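Local atomic coordinates of pngf-ii (PDB entry 4R4X), a protein that removes N-linked glycans from glycoproteins as a bacterial peptide:N-glycosidase, probably by hydrolysing the bond between the sugar and its asparagine side chain. Residues D415-Q420 with L501-A506; V374-V379 with V533-E538; E407-L412 with K508-V513; L421-T426 with V497-G502. All blocks are in the same frame, centred on the assembly; numbering follows the deposited sequence.

Interaction 1: D415-Q420 with L501-A506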
loop_
_atom_site.group_PDB
_atom_site.type_symbol
_atom_site.label_atom_id
_atom_site.label_comp_id
_atom_site.label_asym_id
_atom_site.label_seq_id
_atom_site.Cartn_x
_atom_site.Cartn_y
_atom_site.Cartn_z
ATOM N N ASP A 415 12.666 -29.392 5.116
ATOM C CA ASP A 415 12.841 -28.673 6.382
ATOM C C ASP A 415 12.477 -27.209 6.165
ATOM O O ASP A 415 12.701 -26.644 5.091
ATOM C CB ASP A 415 14.294 -28.694 6.894
ATOM C CG ASP A 415 14.785 -30.085 7.342
ATOM O OD1 ASP A 415 14.011 -31.081 7.377
ATOM O OD2 ASP A 415 15.996 -30.154 7.676
ATOM N N LEU A 416 11.937 -26.588 7.195
ATOM C CA LEU A 416 11.570 -25.177 7.118
ATOM C C LEU A 416 12.306 -24.447 8.247
ATOM O O LEU A 416 12.121 -24.793 9.419
ATOM C CB LEU A 416 10.063 -25.103 7.282
ATOM C CG LEU A 416 9.237 -24.051 6.592
ATOM C CD1 LEU A 416 9.516 -23.999 5.087
ATOM C CD2 LEU A 416 7.775 -24.335 6.924
ATOM N N LYS A 417 13.168 -23.500 7.890
ATOM C CA LYS A 417 13.842 -22.645 8.850
ATOM C C LYS A 417 12.948 -21.449 9.220
ATOM O O LYS A 417 12.230 -20.918 8.376
ATOM C CB LYS A 417 15.175 -22.148 8.274
ATOM C CG LYS A 417 15.850 -21.066 9.095
ATOM C CD LYS A 417 17.217 -20.704 8.570
ATOM C CE LYS A 417 17.879 -19.634 9.418
ATOM N NZ LYS A 417 19.141 -19.184 8.781
ATOM N N ASN A 418 13.028 -21.021 10.471
ATOM C CA ASN A 418 12.264 -19.870 10.977
ATOM C C ASN A 418 10.781 -19.956 10.646
ATOM O O ASN A 418 10.185 -19.002 10.171
ATOM C CB ASN A 418 12.885 -18.557 10.497
ATOM C CG ASN A 418 14.241 -18.293 11.117
ATOM O OD1 ASN A 418 14.544 -18.771 12.216
ATOM N ND2 ASN A 418 15.075 -17.547 10.417
ATOM N N ALA A 419 10.173 -21.104 10.924
ATOM C CA ALA A 419 8.758 -21.275 10.682
ATOM C C ALA A 419 7.949 -20.319 11.561
ATOM O O ALA A 419 8.281 -20.087 12.712
ATOM C CB ALA A 419 8.323 -22.702 10.973
ATOM N N GLN A 420 6.856 -19.820 11.016
ATOM C CA GLN A 420 5.969 -18.933 11.753
ATOM C C GLN A 420 4.539 -19.266 11.395
ATOM O O GLN A 420 4.268 -19.715 10.271
ATOM C CB GLN A 420 6.213 -17.476 11.373
ATOM C CG GLN A 420 7.594 -16.938 11.685
ATOM C CD GLN A 420 7.793 -15.591 11.032
ATOM O OE1 GLN A 420 6.841 -14.953 10.607
ATOM N NE2 GLN A 420 9.035 -15.161 10.943
ATOM N N LEU A 501 7.539 -20.518 15.450
ATOM C CA LEU A 501 7.393 -21.960 15.705
ATOM C C LEU A 501 8.736 -22.694 15.781
ATOM O O LEU A 501 8.758 -23.914 16.035
ATOM C CB LEU A 501 6.537 -22.588 14.614
ATOM C CG LEU A 501 5.129 -22.043 14.453
ATOM C CD1 LEU A 501 4.503 -22.735 13.257
ATOM C CD2 LEU A 501 4.309 -22.266 15.721
ATOM N N GLY A 502 9.839 -21.959 15.594
ATOM C CA GLY A 502 11.174 -22.538 15.501
ATOM C C GLY A 502 11.371 -23.145 14.118
ATOM O O GLY A 502 10.597 -22.873 13.197
ATOM N N ASN A 503 12.374 -24.005 13.976
ATOM C CA ASN A 503 12.599 -24.713 12.720
ATOM C C ASN A 503 11.796 -26.018 12.694
ATOM O O ASN A 503 11.640 -26.700 13.736
ATOM C CB ASN A 503 14.104 -25.016 12.551
ATOM C CG ASN A 503 14.978 -23.771 12.664
ATOM O OD1 ASN A 503 14.611 -22.662 12.236
ATOM N ND2 ASN A 503 16.140 -23.947 13.254
ATOM N N LEU A 504 11.266 -26.377 11.530
ATOM C CA LEU A 504 10.472 -27.571 11.401
ATOM C C LEU A 504 11.151 -28.567 10.485
ATOM O O LEU A 504 11.663 -28.187 9.437
ATOM C CB LEU A 504 9.083 -27.262 10.855
ATOM C CG LEU A 504 8.243 -26.283 11.693
ATOM C CD1 LEU A 504 6.950 -26.039 10.965
ATOM C CD2 LEU A 504 8.003 -26.828 13.090
ATOM N N ASN A 505 11.166 -29.835 10.909
ATOM C CA ASN A 505 11.666 -30.930 10.057
ATOM C C ASN A 505 10.697 -31.261 8.934
ATOM O O ASN A 505 9.496 -31.118 9.077
ATOM C CB ASN A 505 11.843 -32.220 10.873
ATOM C CG ASN A 505 13.031 -32.170 11.786
ATOM O OD1 ASN A 505 13.882 -31.292 11.656
ATOM N ND2 ASN A 505 13.098 -33.116 12.742
ATOM N N ALA A 506 11.218 -31.775 7.834
ATOM C CA ALA A 506 10.353 -32.413 6.848
ATOM C C ALA A 506 9.517 -33.546 7.495
ATOM O O ALA A 506 9.953 -34.189 8.449
ATOM C CB ALA A 506 11.189 -32.941 5.692
HETATM O O HOH W 1 13.445 -20.655 14.195
HETATM O O HOH W 2 10.456 -19.305 14.034
#

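Interaction 2: V374-V379 with V533-E538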
loop_
_atom_site.group_PDB
_atom_site.type_symbol
_atom_site.label_atom_id
_atom_site.label_comp_id
_atom_site.label_asym_id
_atom_site.label_seq_id
_atom_site.Cartn_x
_atom_site.Cartn_y
_atom_site.Cartn_z
ATOM N N VAL A 374 11.957 -9.743 5.859
ATOM C CA VAL A 374 10.960 -10.783 5.642
ATOM C C VAL A 374 11.480 -11.730 4.570
ATOM O O VAL A 374 11.538 -11.366 3.387
ATOM C CB VAL A 374 9.616 -10.149 5.202
ATOM C CG1 VAL A 374 8.601 -11.223 4.869
ATOM C CG2 VAL A 374 9.123 -9.215 6.300
ATOM N N ASN A 375 11.902 -12.927 4.989
ATOM C CA ASN A 375 12.712 -13.799 4.143
ATOM C C ASN A 375 12.108 -15.179 3.848
ATOM O O ASN A 375 12.804 -16.057 3.338
ATOM C CB ASN A 375 14.089 -13.977 4.780
ATOM C CG ASN A 375 14.817 -12.671 4.914
ATOM O OD1 ASN A 375 15.059 -12.003 3.922
ATOM N ND2 ASN A 375 15.156 -12.288 6.133
ATOM N N ASN A 376 10.829 -15.369 4.155
ATOM C CA ASN A 376 10.172 -16.651 3.867
ATOM C C ASN A 376 9.999 -16.839 2.370
ATOM O O ASN A 376 9.706 -15.882 1.671
ATOM C CB ASN A 376 8.852 -16.801 4.601
ATOM C CG ASN A 376 7.793 -15.802 4.149
ATOM O OD1 ASN A 376 6.758 -16.178 3.545
ATOM N ND2 ASN A 376 8.024 -14.552 4.443
ATOM N N ASN A 377 10.224 -18.057 1.874
ATOM C CA ASN A 377 9.950 -18.385 0.470
ATOM C C ASN A 377 8.882 -19.452 0.346
ATOM O O ASN A 377 8.679 -20.011 -0.739
ATOM C CB ASN A 377 11.221 -18.811 -0.278
ATOM C CG ASN A 377 11.956 -19.942 0.418
ATOM O OD1 ASN A 377 11.399 -20.633 1.254
ATOM N ND2 ASN A 377 13.218 -20.131 0.066
ATOM N N PHE A 378 8.194 -19.709 1.457
ATOM C CA PHE A 378 7.201 -20.753 1.598
ATOM C C PHE A 378 5.983 -20.190 2.313
ATOM O O PHE A 378 6.125 -19.474 3.308
ATOM C CB PHE A 378 7.787 -21.911 2.407
ATOM C CG PHE A 378 6.826 -23.047 2.664
ATOM C CD1 PHE A 378 6.016 -23.047 3.783
ATOM C CD2 PHE A 378 6.765 -24.140 1.794
ATOM C CE1 PHE A 378 5.146 -24.103 4.036
ATOM C CE2 PHE A 378 5.886 -25.181 2.033
ATOM C CZ PHE A 378 5.090 -25.172 3.168
ATOM N N VAL A 379 4.805 -20.500 1.773
ATOM C CA VAL A 379 3.497 -20.124 2.322
ATOM C C VAL A 379 2.542 -21.303 2.165
ATOM O O VAL A 379 2.401 -21.829 1.069
ATOM C CB VAL A 379 2.903 -18.916 1.557
ATOM C CG1 VAL A 379 1.503 -18.602 2.032
ATOM C CG2 VAL A 379 3.794 -17.693 1.718
ATOM N N VAL A 533 -1.721 -19.101 8.476
ATOM C CA VAL A 533 -0.908 -19.402 7.336
ATOM C C VAL A 533 0.490 -19.723 7.850
ATOM O O VAL A 533 1.069 -18.961 8.620
ATOM C CB VAL A 533 -0.866 -18.206 6.368
ATOM C CG1 VAL A 533 0.070 -18.473 5.219
ATOM C CG2 VAL A 533 -2.266 -17.935 5.839
ATOM N N LEU A 534 1.024 -20.858 7.425
ATOM C CA LEU A 534 2.382 -21.250 7.775
ATOM C C LEU A 534 3.401 -20.607 6.844
ATOM O O LEU A 534 3.260 -20.680 5.644
ATOM C CB LEU A 534 2.509 -22.772 7.735
ATOM C CG LEU A 534 3.889 -23.329 8.071
ATOM C CD1 LEU A 534 4.253 -23.020 9.505
ATOM C CD2 LEU A 534 3.919 -24.842 7.846
ATOM N N LEU A 535 4.407 -19.956 7.425
ATOM C CA LEU A 535 5.460 -19.288 6.691
ATOM C C LEU A 535 6.770 -19.942 7.085
ATOM O O LEU A 535 6.902 -20.474 8.179
ATOM C CB LEU A 535 5.540 -17.819 7.054
ATOM C CG LEU A 535 4.210 -17.051 7.064
ATOM C CD1 LEU A 535 4.427 -15.696 7.706
ATOM C CD2 LEU A 535 3.647 -16.881 5.673
ATOM N N GLY A 536 7.719 -19.937 6.174
ATOM C CA GLY A 536 9.055 -20.424 6.499
ATOM C C GLY A 536 10.022 -20.278 5.348
ATOM O O GLY A 536 9.649 -19.892 4.229
ATOM N N GLN A 537 11.277 -20.606 5.617
ATOM C CA GLN A 537 12.311 -20.493 4.601
ATOM C C GLN A 537 12.876 -21.863 4.313
ATOM O O GLN A 537 13.456 -22.507 5.205
ATOM C CB GLN A 537 13.407 -19.543 5.061
ATOM C CG GLN A 537 14.470 -19.358 4.002
ATOM C CD GLN A 537 15.650 -18.550 4.492
ATOM O OE1 GLN A 537 15.711 -18.137 5.643
ATOM N NE2 GLN A 537 16.602 -18.341 3.614
ATOM N N GLU A 538 12.658 -22.327 3.091
ATOM C CA GLU A 538 13.256 -23.567 2.599
ATOM C C GLU A 538 14.635 -23.219 2.075
ATOM O O GLU A 538 14.750 -22.322 1.246
ATOM C CB GLU A 538 12.408 -24.154 1.470
ATOM C CG GLU A 538 11.133 -24.816 1.951
ATOM C CD GLU A 538 10.243 -25.317 0.833
ATOM O OE1 GLU A 538 10.429 -24.879 -0.320
ATOM O OE2 GLU A 538 9.330 -26.134 1.105
#

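Interaction 3: E407-L412 with K508-V513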
loop_
_atom_site.group_PDB
_atom_site.type_symbol
_atom_site.label_atom_id
_atom_site.label_comp_id
_atom_site.label_asym_id
_atom_site.label_seq_id
_atom_site.Cartn_x
_atom_site.Cartn_y
_atom_site.Cartn_z
ATOM N N GLU A 407 -7.958 -28.378 14.588
ATOM C CA GLU A 407 -6.760 -29.206 14.564
ATOM C C GLU A 407 -6.535 -29.591 13.130
ATOM O O GLU A 407 -7.467 -30.072 12.467
ATOM C CB GLU A 407 -6.961 -30.441 15.448
ATOM C CG GLU A 407 -5.802 -31.420 15.430
ATOM C CD GLU A 407 -5.875 -32.401 16.595
ATOM O OE1 GLU A 407 -4.824 -32.627 17.239
ATOM O OE2 GLU A 407 -6.989 -32.882 16.891
ATOM N N VAL A 408 -5.325 -29.338 12.637
ATOM C CA VAL A 408 -4.960 -29.586 11.247
ATOM C C VAL A 408 -3.635 -30.367 11.187
ATOM O O VAL A 408 -2.703 -30.048 11.928
ATOM C CB VAL A 408 -4.793 -28.241 10.501
ATOM C CG1 VAL A 408 -4.702 -28.438 8.998
ATOM C CG2 VAL A 408 -5.940 -27.300 10.841
ATOM N N ASP A 409 -3.560 -31.346 10.292
ATOM C CA ASP A 409 -2.371 -32.143 10.020
ATOM C C ASP A 409 -1.929 -31.719 8.612
ATOM O O ASP A 409 -2.774 -31.522 7.750
ATOM C CB ASP A 409 -2.759 -33.648 10.049
ATOM C CG ASP A 409 -1.571 -34.595 9.908
ATOM O OD1 ASP A 409 -0.462 -34.256 10.369
ATOM O OD2 ASP A 409 -1.750 -35.726 9.367
ATOM N N PHE A 410 -0.619 -31.594 8.389
ATOM C CA PHE A 410 -0.054 -31.274 7.073
ATOM C C PHE A 410 1.333 -31.914 6.934
ATOM O O PHE A 410 1.967 -32.302 7.928
ATOM C CB PHE A 410 0.052 -29.757 6.871
ATOM C CG PHE A 410 0.813 -29.057 7.954
ATOM C CD1 PHE A 410 0.165 -28.638 9.107
ATOM C CD2 PHE A 410 2.178 -28.839 7.841
ATOM C CE1 PHE A 410 0.854 -28.008 10.113
ATOM C CE2 PHE A 410 2.872 -28.220 8.853
ATOM C CZ PHE A 410 2.205 -27.805 9.991
ATOM N N ILE A 411 1.808 -31.995 5.706
ATOM C CA ILE A 411 3.083 -32.655 5.416
ATOM C C ILE A 411 4.051 -31.685 4.794
ATOM O O ILE A 411 3.733 -31.033 3.799
ATOM C CB ILE A 411 2.872 -33.839 4.452
ATOM C CG1 ILE A 411 1.929 -34.863 5.081
ATOM C CG2 ILE A 411 4.205 -34.501 4.122
ATOM C CD1 ILE A 411 1.311 -35.832 4.084
ATOM N N LEU A 412 5.232 -31.555 5.387
ATOM C CA LEU A 412 6.290 -30.744 4.789
ATOM C C LEU A 412 7.234 -31.662 4.032
ATOM O O LEU A 412 7.642 -32.694 4.572
ATOM C CB LEU A 412 7.087 -30.008 5.864
ATOM C CG LEU A 412 6.299 -29.001 6.688
ATOM C CD1 LEU A 412 7.214 -28.473 7.761
ATOM C CD2 LEU A 412 5.741 -27.885 5.806
ATOM N N LYS A 508 5.442 -35.048 8.834
ATOM C CA LYS A 508 4.098 -34.719 9.243
ATOM C C LYS A 508 4.126 -33.820 10.459
ATOM O O LYS A 508 4.932 -34.019 11.350
ATOM C CB LYS A 508 3.323 -35.992 9.591
ATOM C CG LYS A 508 2.844 -36.751 8.367
ATOM C CD LYS A 508 1.449 -37.369 8.545
ATOM C CE LYS A 508 0.674 -37.343 7.229
ATOM N NZ LYS A 508 -0.186 -38.534 7.027
ATOM N N HIS A 509 3.208 -32.856 10.500
ATOM C CA HIS A 509 3.059 -31.983 11.648
ATOM C C HIS A 509 1.593 -31.701 11.879
ATOM O O HIS A 509 0.762 -31.886 10.989
ATOM C CB HIS A 509 3.819 -30.670 11.425
ATOM C CG HIS A 509 5.304 -30.838 11.384
ATOM N ND1 HIS A 509 6.082 -30.906 12.524
ATOM C CD2 HIS A 509 6.155 -30.959 10.340
ATOM C CE1 HIS A 509 7.344 -31.077 12.185
ATOM N NE2 HIS A 509 7.415 -31.118 10.866
ATOM N N THR A 510 1.265 -31.285 13.089
ATOM C CA THR A 510 -0.079 -30.834 13.426
ATOM C C THR A 510 -0.048 -29.464 14.084
ATOM O O THR A 510 0.870 -29.136 14.860
ATOM C CB THR A 510 -0.779 -31.794 14.396
ATOM O OG1 THR A 510 -0.076 -31.803 15.650
ATOM C CG2 THR A 510 -0.885 -33.192 13.792
ATOM N N ILE A 511 -1.012 -28.629 13.758
ATOM C CA ILE A 511 -1.162 -27.385 14.489
ATOM C C ILE A 511 -2.570 -27.415 15.048
ATOM O O ILE A 511 -3.491 -27.922 14.400
ATOM C CB ILE A 511 -0.897 -26.155 13.620
ATOM C CG1 ILE A 511 0.600 -26.009 13.361
ATOM C CG2 ILE A 511 -1.399 -24.889 14.320
ATOM C CD1 ILE A 511 0.979 -24.997 12.275
ATOM N N GLN A 512 -2.729 -26.898 16.258
ATOM C CA GLN A 512 -4.029 -26.865 16.904
ATOM C C GLN A 512 -4.289 -25.530 17.599
ATOM O O GLN A 512 -3.383 -24.956 18.181
ATOM C CB GLN A 512 -4.138 -27.997 17.903
ATOM C CG GLN A 512 -5.494 -28.044 18.594
ATOM C CD GLN A 512 -5.619 -29.226 19.520
ATOM O OE1 GLN A 512 -6.688 -29.844 19.626
ATOM N NE2 GLN A 512 -4.540 -29.547 20.187
ATOM N N VAL A 513 -5.524 -25.041 17.492
ATOM C CA VAL A 513 -5.956 -23.833 18.210
ATOM C C VAL A 513 -7.082 -24.177 19.147
ATOM O O VAL A 513 -8.053 -24.799 18.734
ATOM C CB VAL A 513 -6.458 -22.734 17.259
ATOM C CG1 VAL A 513 -6.851 -21.470 18.030
ATOM C CG2 VAL A 513 -5.379 -22.432 16.240
#

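Interaction 4: L421-T426 with V497-G502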
loop_
_atom_site.group_PDB
_atom_site.type_symbol
_atom_site.label_atom_id
_atom_site.label_comp_id
_atom_site.label_asym_id
_atom_site.label_seq_id
_atom_site.Cartn_x
_atom_site.Cartn_y
_atom_site.Cartn_z
ATOM N N LEU A 421 3.625 -19.024 12.335
ATOM C CA LEU A 421 2.217 -19.048 12.025
ATOM C C LEU A 421 1.730 -17.615 11.976
ATOM O O LEU A 421 1.779 -16.909 12.985
ATOM C CB LEU A 421 1.418 -19.836 13.063
ATOM C CG LEU A 421 -0.071 -20.003 12.732
ATOM C CD1 LEU A 421 -0.271 -20.867 11.501
ATOM C CD2 LEU A 421 -0.844 -20.606 13.899
ATOM N N ARG A 422 1.306 -17.190 10.790
ATOM C CA ARG A 422 0.632 -15.904 10.606
ATOM C C ARG A 422 -0.793 -16.128 11.033
ATOM O O ARG A 422 -1.523 -16.886 10.391
ATOM C CB ARG A 422 0.691 -15.468 9.144
ATOM C CG ARG A 422 -0.016 -14.151 8.808
ATOM C CD ARG A 422 0.045 -13.938 7.305
ATOM N NE ARG A 422 -0.596 -12.712 6.823
ATOM C CZ ARG A 422 -1.852 -12.610 6.392
ATOM N NH1 ARG A 422 -2.282 -11.447 5.937
ATOM N NH2 ARG A 422 -2.680 -13.642 6.411
ATOM N N TYR A 423 -1.180 -15.481 12.123
ATOM C CA TYR A 423 -2.404 -15.820 12.833
ATOM C C TYR A 423 -3.253 -14.570 13.031
ATOM O O TYR A 423 -2.803 -13.591 13.647
ATOM C CB TYR A 423 -2.063 -16.431 14.185
ATOM C CG TYR A 423 -3.239 -16.870 15.034
ATOM C CD1 TYR A 423 -4.019 -17.961 14.667
ATOM C CD2 TYR A 423 -3.537 -16.231 16.236
ATOM C CE1 TYR A 423 -5.081 -18.386 15.457
ATOM C CE2 TYR A 423 -4.571 -16.673 17.050
ATOM C CZ TYR A 423 -5.343 -17.747 16.654
ATOM O OH TYR A 423 -6.408 -18.172 17.413
ATOM N N ILE A 424 -4.444 -14.602 12.450
ATOM C CA ILE A 424 -5.431 -13.521 12.581
ATOM C C ILE A 424 -6.598 -14.032 13.394
ATOM O O ILE A 424 -7.240 -14.997 13.010
ATOM C CB ILE A 424 -5.935 -13.031 11.214
ATOM C CG1 ILE A 424 -4.753 -12.635 10.340
ATOM C CG2 ILE A 424 -6.876 -11.831 11.376
ATOM C CD1 ILE A 424 -5.126 -12.241 8.921
ATOM N N THR A 425 -6.878 -13.382 14.514
ATOM C CA THR A 425 -7.967 -13.807 15.377
ATOM C C THR A 425 -8.850 -12.652 15.814
ATOM O O THR A 425 -8.331 -11.594 16.220
ATOM C CB THR A 425 -7.468 -14.567 16.632
ATOM O OG1 THR A 425 -8.597 -14.929 17.437
ATOM C CG2 THR A 425 -6.471 -13.713 17.473
ATOM N N THR A 426 -10.166 -12.876 15.735
ATOM C CA THR A 426 -11.157 -11.987 16.344
ATOM C C THR A 426 -12.283 -12.782 16.997
ATOM O O THR A 426 -12.697 -13.831 16.503
ATOM C CB THR A 426 -11.735 -10.961 15.351
ATOM O OG1 THR A 426 -12.384 -11.607 14.250
ATOM C CG2 THR A 426 -10.647 -10.056 14.837
ATOM N N VAL A 497 -0.721 -11.594 13.986
ATOM C CA VAL A 497 0.448 -11.815 14.787
ATOM C C VAL A 497 1.279 -12.902 14.110
ATOM O O VAL A 497 0.744 -13.763 13.400
ATOM C CB VAL A 497 0.091 -12.165 16.239
ATOM C CG1 VAL A 497 -0.779 -11.060 16.852
ATOM C CG2 VAL A 497 -0.566 -13.523 16.332
ATOM N N TYR A 498 2.581 -12.832 14.320
ATOM C CA TYR A 498 3.518 -13.730 13.684
ATOM C C TYR A 498 4.145 -14.589 14.760
ATOM O O TYR A 498 5.034 -14.141 15.479
ATOM C CB TYR A 498 4.558 -12.919 12.944
ATOM C CG TYR A 498 3.902 -12.203 11.814
ATOM C CD1 TYR A 498 3.661 -12.849 10.597
ATOM C CD2 TYR A 498 3.450 -10.908 11.976
ATOM C CE1 TYR A 498 3.007 -12.194 9.563
ATOM C CE2 TYR A 498 2.780 -10.253 10.951
ATOM C CZ TYR A 498 2.584 -10.895 9.750
ATOM O OH TYR A 498 1.936 -10.229 8.748
ATOM N N ILE A 499 3.650 -15.813 14.886
ATOM C CA ILE A 499 4.006 -16.665 16.024
ATOM C C ILE A 499 5.182 -17.542 15.617
ATOM O O ILE A 499 5.076 -18.363 14.695
ATOM C CB ILE A 499 2.820 -17.544 16.441
ATOM C CG1 ILE A 499 1.681 -16.643 16.927
ATOM C CG2 ILE A 499 3.227 -18.578 17.489
ATOM C CD1 ILE A 499 0.384 -17.361 17.164
ATOM N N ASN A 500 6.292 -17.365 16.302
ATOM C CA ASN A 500 7.492 -18.151 16.007
ATOM C C ASN A 500 7.290 -19.615 16.387
ATOM O O ASN A 500 6.880 -19.913 17.504
ATOM C CB ASN A 500 8.698 -17.554 16.727
ATOM C CG ASN A 500 9.231 -16.299 16.044
ATOM O OD1 ASN A 500 8.978 -16.062 14.873
ATOM N ND2 ASN A 500 9.980 -15.490 16.786
ATOM N N LEU A 501 7.539 -20.518 15.450
ATOM C CA LEU A 501 7.393 -21.960 15.705
ATOM C C LEU A 501 8.736 -22.694 15.781
ATOM O O LEU A 501 8.758 -23.914 16.035
ATOM C CB LEU A 501 6.537 -22.588 14.614
ATOM C CG LEU A 501 5.129 -22.043 14.453
ATOM C CD1 LEU A 501 4.503 -22.735 13.257
ATOM C CD2 LEU A 501 4.309 -22.266 15.721
ATOM N N GLY A 502 9.839 -21.959 15.594
ATOM C CA GLY A 502 11.174 -22.538 15.501
ATOM C C GLY A 502 11.371 -23.145 14.118
ATOM O O GLY A 502 10.597 -22.873 13.197
#

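Interaction 1: D415-Q420 with L501-A506
Asn503 OD1 is gripped by two donors where the chain turns its corner at Lys417 and Asn418. The backbone N of Asn418 gives it an almost straight bond of 2.9 Å in the plane of the amide carbonyl (171° at the hydrogen), and a water 3.0 Å from Asn503 OD1 donates as well. That water also donates to Asn418 OD1, bridging two amide side chains that lie alongside each other. With Asn503 CG beside its own backbone N (chi1 -54°), the amide stands over the corner, and Lys417 CG packs against the same oxygen. Asn418 itself is in the left-handed region of backbone space. Beyond the corner, Ala419 O is held twice, by Leu501 N at 2.9 Å and by a second water at 2.7 Å, which accepts from Gly502 N. Before it, Leu416 and Leu504 form an antiparallel hydrogen-bonded pair, each backbone N meeting the other residue's O at 2.8 Å. Strands 416-428 and 493-504 are neighbours in a long antiparallel sheet, consistent with the jelly-roll architecture of PNGase F, and this is the end of their pairing. The methyl of Ala419 lies on the same face as Leu416 and Leu504, 3.6 Å from Leu504 CD1, with Leu501 CB also near it, at 4.1 Å from Ala419 CB. At the far end Asp415 OD1 accepts from Ala506 N at 2.9 Å on the anti side of the carboxylate, so a side chain carries the pairing on after the backbone bonds have ended. Leu534 of strand 527-537 packs on both Leu416 and Leu501.

Interaction 2: V374-V379 with V533-E538
Two successive residues, Asn377 and Phe378, face the single residue Gly536 in a classic beta bulge, both sending weak, bent N-H bonds to Gly536 O, while Gly536 N returns another weak bond to Phe378 O. Stronger bonds come from the amide of Asn377. Its OD1 accepts from Glu538 N at 2.8 Å on a lone pair in the carbonyl plane, and its ND2 donates to Glu538 O at 2.9 Å, practically straight at 178° and within the amide plane. Two bonds to the backbone of one residue thus fix the rotation of the amide; a chi1 of 54°, with CG wedged between backbone N and carbonyl carbon, brings it across to the neighbouring segment 533-538. The bulge lies at the start of strand 378-384, the last strand on one side of the nine-stranded antiparallel sheet, where it joins the end of strand 527-537. Past it the pairing becomes regular. The Phe378 ring has Gly536 N at its edge, near its plane. Glu538 OE2 approaches Phe378 CD2 obliquely at 3.3 Å, carboxylate and ring planes being 44° apart, and Leu534 CD2 comes to 4.1 Å from Phe378 CE1. On the opposite face of the sheet Val379 CG1 presses on Val533 CG1 at a tight 3.5 Å, while Val379 CG2 runs alongside Leu535 CD2. Leu412 and Leu416 also pack on the Phe378 ring, while Glu334 touches Leu535.

Interaction 3: E407-L412 with K508-V513
This is a regular antiparallel strand pair in the smaller four-stranded sheet of the C-terminal part, joining strand 406-412, at one side of that sheet, to strand 507-514. Val408 with Ile511 and Phe410 with His509 are the hydrogen-bonded pairs, their four N-H to O bonds measuring 2.9 to 3.0 Å. On the buried face a chi1 of 54° leans the Phe410 ring across the neighbouring strand, over His509 O, which sits 3.8 Å above one ring face. Phe410 CZ touches His509 CB at 3.6 Å, and Ile511 CG1 meets the ring at its edge, in plane. The imidazole of His509 packs by CD2 on Leu412 CD1; its NE2 bonds Asn505 O and its ND1 bonds Asp447 OD2, consistent with a doubly protonated ring. On the other, more exposed face the bent chain of Lys508 passes over Ile411, Lys508 CE lying 3.5 Å from Ile411 CG1. Lys508 NZ reaches Asp409 OD2 only in a long salt bridge of 4.0 Å. Across the buried side, Val382 and Phe383 of strand 378-384 and Leu534 of strand 527-537 pack on this pair, and strand 442-446 continues the sheet beyond 507-514.

Interaction 4: L421-T426 with V497-G502
The Tyr498 ring and the Arg422 side chain run alongside each other, pointing the same way, while the Tyr423 ring, on the other face of the sheet, takes Val497 CG2 at its edge, near its plane. Arg422 CG comes obliquely to Tyr498 CE1 at 3.7 Å, and guanidinium and ring planes stand 61° apart, so no stack forms. The link between their polar ends is Glu334: its OE2 takes a salt bridge from Arg422 NE and a hydrogen bond from Tyr498 OH. The Arg422 chain is extended from CG to NE, which carries the guanidinium on to Glu298 O, where NH2 is bonded. Tyr423 CB rests on Val497 CG2 at 3.9 Å and on Ile499 CD1 at 4.0 Å. Tyr423 OH is hydrogen-bonded to Asn442 OD1. In the backbone, Leu421 pairs with Ile499 and Tyr423 with Val497 in antiparallel hydrogen-bonded pairs; Leu421 N to Ile499 O, at 2.8 Å, uses a lone pair in the carbonyl plane. The N-to-C directions of segments 421-426 and 497-502 are 143° apart. Strand 416-428 lies in the sheet between 493-504 and 527-537, to which Arg422 is bonded through Val533. On the Tyr423 face, His452 and Phe454 of strand 449-454 pack against Ile499 and Val497, bringing the second sheet of the C-terminal part onto this one.

Interactions 1, 2 and 4 lie in one antiparallel sheet and share strands. Interactions 1 and 4, with centres about 14 Å apart, are successive lengths of the same pair, 416-428 with 493-504. Interaction 2, its centre about 9 Å from that of interaction 1 and about 12 Å from that of interaction 4, adds strands 527-537 and 378-384 on the other side, through Gln420 O to Leu535 N at 2.9 Å and Val533 O to Arg422 N at 2.8 Å. Interaction 3 belongs to the facing sheet, its centre about 16 Å from that of interaction 2; Leu534 CD2 meets Phe410 CE2 at 3.7 Å in the packing between the two sheets. None of the four includes a zinc ligand.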